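Local coordinates for thioredoxin-like protein (Bacteroides caccae ATCC 43185, PDB 4YOD), which is of unknown function but carries a thioredoxin-like domain and probably acts as a thiol-disulfide oxidoreductase, at residues P18-I23 with E32-H37. Numbering follows the deposited sequence.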
# COMPACT_ATOMS: atom_id res chain seq x y z
N PRO A 18 -12.46 -25.89 -3.45
CA PRO A 18 -13.86 -26.34 -3.58
C PRO A 18 -14.29 -26.34 -5.05
O PRO A 18 -13.78 -25.55 -5.84
CB PRO A 18 -14.63 -25.31 -2.76
CG PRO A 18 -13.83 -24.06 -2.92
CD PRO A 18 -12.39 -24.48 -2.99
N ALA A 19 -15.21 -27.24 -5.41
CA ALA A 19 -15.69 -27.35 -6.79
C ALA A 19 -16.74 -26.28 -7.11
O ALA A 19 -17.75 -26.17 -6.41
CB ALA A 19 -16.27 -28.74 -7.03
N ILE A 20 -16.49 -25.48 -8.17
CA ILE A 20 -17.41 -24.44 -8.65
C ILE A 20 -18.54 -25.11 -9.48
O ILE A 20 -18.23 -25.81 -10.45
CB ILE A 20 -16.67 -23.32 -9.45
CG1 ILE A 20 -15.61 -22.61 -8.58
CG2 ILE A 20 -17.65 -22.31 -10.07
CD1 ILE A 20 -14.41 -22.10 -9.36
N PRO A 21 -19.83 -24.89 -9.14
CA PRO A 21 -20.93 -25.53 -9.90
C PRO A 21 -21.06 -25.02 -11.34
O PRO A 21 -20.74 -23.86 -11.61
CB PRO A 21 -22.19 -25.19 -9.09
CG PRO A 21 -21.71 -24.64 -7.78
CD PRO A 21 -20.35 -24.07 -8.02
N GLN A 22 -21.55 -25.88 -12.26
CA GLN A 22 -21.72 -25.57 -13.69
C GLN A 22 -22.82 -24.52 -13.93
O GLN A 22 -22.73 -23.78 -14.91
CB GLN A 22 -22.02 -26.84 -14.51
CG GLN A 22 -21.49 -26.77 -15.95
CD GLN A 22 -21.90 -27.94 -16.85
OE1 GLN A 22 -23.08 -28.28 -16.98
NE2 GLN A 22 -20.93 -28.52 -17.56
N ILE A 23 -23.84 -24.43 -13.03
CA ILE A 23 -24.95 -23.46 -13.11
C ILE A 23 -24.43 -22.03 -12.93
O ILE A 23 -25.07 -21.07 -13.39
CB ILE A 23 -26.10 -23.75 -12.11
CG1 ILE A 23 -25.58 -24.04 -10.68
CG2 ILE A 23 -27.03 -24.86 -12.64
CD1 ILE A 23 -26.40 -23.45 -9.56
N GLU A 32 -16.66 -14.64 -6.90
CA GLU A 32 -17.20 -14.52 -5.53
C GLU A 32 -17.21 -15.89 -4.83
O GLU A 32 -16.78 -15.98 -3.68
CB GLU A 32 -18.61 -13.90 -5.55
CG GLU A 32 -19.18 -13.62 -4.17
CD GLU A 32 -20.60 -13.09 -4.12
OE1 GLU A 32 -21.45 -13.55 -4.91
OE2 GLU A 32 -20.87 -12.24 -3.23
N PHE A 33 -17.69 -16.96 -5.52
CA PHE A 33 -17.73 -18.32 -4.94
C PHE A 33 -16.31 -18.79 -4.55
O PHE A 33 -16.13 -19.35 -3.47
CB PHE A 33 -18.37 -19.33 -5.92
CG PHE A 33 -18.51 -20.71 -5.32
CD1 PHE A 33 -19.63 -21.06 -4.58
CD2 PHE A 33 -17.49 -21.65 -5.46
CE1 PHE A 33 -19.75 -22.33 -4.01
CE2 PHE A 33 -17.60 -22.92 -4.87
CZ PHE A 33 -18.73 -23.25 -4.16
N LEU A 34 -15.33 -18.58 -5.43
CA LEU A 34 -13.95 -19.01 -5.24
C LEU A 34 -13.33 -18.34 -4.00
O LEU A 34 -12.66 -19.03 -3.23
CB LEU A 34 -13.12 -18.71 -6.50
CG LEU A 34 -11.72 -19.33 -6.62
CD1 LEU A 34 -11.73 -20.85 -6.34
CD2 LEU A 34 -11.13 -19.05 -8.00
N VAL A 35 -13.57 -17.03 -3.81
CA VAL A 35 -13.05 -16.29 -2.67
C VAL A 35 -13.69 -16.79 -1.36
O VAL A 35 -12.97 -17.11 -0.41
CB VAL A 35 -13.25 -14.75 -2.86
CG1 VAL A 35 -13.17 -13.99 -1.54
CG2 VAL A 35 -12.23 -14.18 -3.86
N LYS A 36 -15.03 -16.89 -1.32
CA LYS A 36 -15.77 -17.24 -0.12
C LYS A 36 -15.50 -18.65 0.40
O LYS A 36 -15.42 -18.82 1.62
CB LYS A 36 -17.27 -17.04 -0.35
CG LYS A 36 -17.67 -15.56 -0.18
CD LYS A 36 -19.11 -15.28 -0.60
CE LYS A 36 -19.46 -13.82 -0.40
NZ LYS A 36 -20.88 -13.54 -0.73
N HIS A 37 -15.31 -19.64 -0.49
CA HIS A 37 -15.15 -21.04 -0.12
C HIS A 37 -13.71 -21.55 -0.24
O HIS A 37 -13.46 -22.73 0.03
CB HIS A 37 -16.07 -21.90 -1.00
CG HIS A 37 -17.52 -21.58 -0.80
ND1 HIS A 37 -18.33 -22.37 -0.01
CD2 HIS A 37 -18.24 -20.53 -1.26
CE1 HIS A 37 -19.52 -21.78 -0.01
NE2 HIS A 37 -19.51 -20.67 -0.75
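The Phe33 ring lies between Pro21 and His37. On one face Pro21 CD sits almost over the middle of the ring, 4.3 Å from the centroid and 9° off the normal, a CH-pi contact. On the opposite face His37, one helical turn on, brings CD2 to 3.6 Å above the Phe33 plane, near its margin. The Phe33 side chain reaches out to the loop because CG stands anti to the backbone N (chi1 -176°). Its CE2 and CZ then run up to the backbone of the 18-23 loop, with CE2 3.6 Å from Ala19 O, which approaches the ring obliquely. Ile20 runs alongside the ring, pointing the other way: CG1, turned beside its own backbone N (chi1 -61°), passes 3.8 Å from Phe33 CD2. Farther along that branch, Ile20 CD1 comes to 4.2 Å from Leu34 CD1, so the isoleucine touches two successive residues of the helix. Pro18 packs at the far end, where its CG meets the CB of His37 at 3.7 Å and the carbonyl O of the same residue at 3.3 Å. With an alanine at Phe33, Pro21 CD would probably be left without its partner and a gap would open between Ile20 and the His37 ring. The His37 ring is also tied down from outside, ND1 hydrogen-bonding to Asp40 OD2. This is a surface contact made by apolar packing: the extended loop doubles back along helix 27-37, which it precedes. Met24 adds to the cover of Phe33, while Leu34 also touches Leu17 and, with Val35, rests on Ile66, so that helix 27-37, flanked by the loop, packs in turn on helix 53-66.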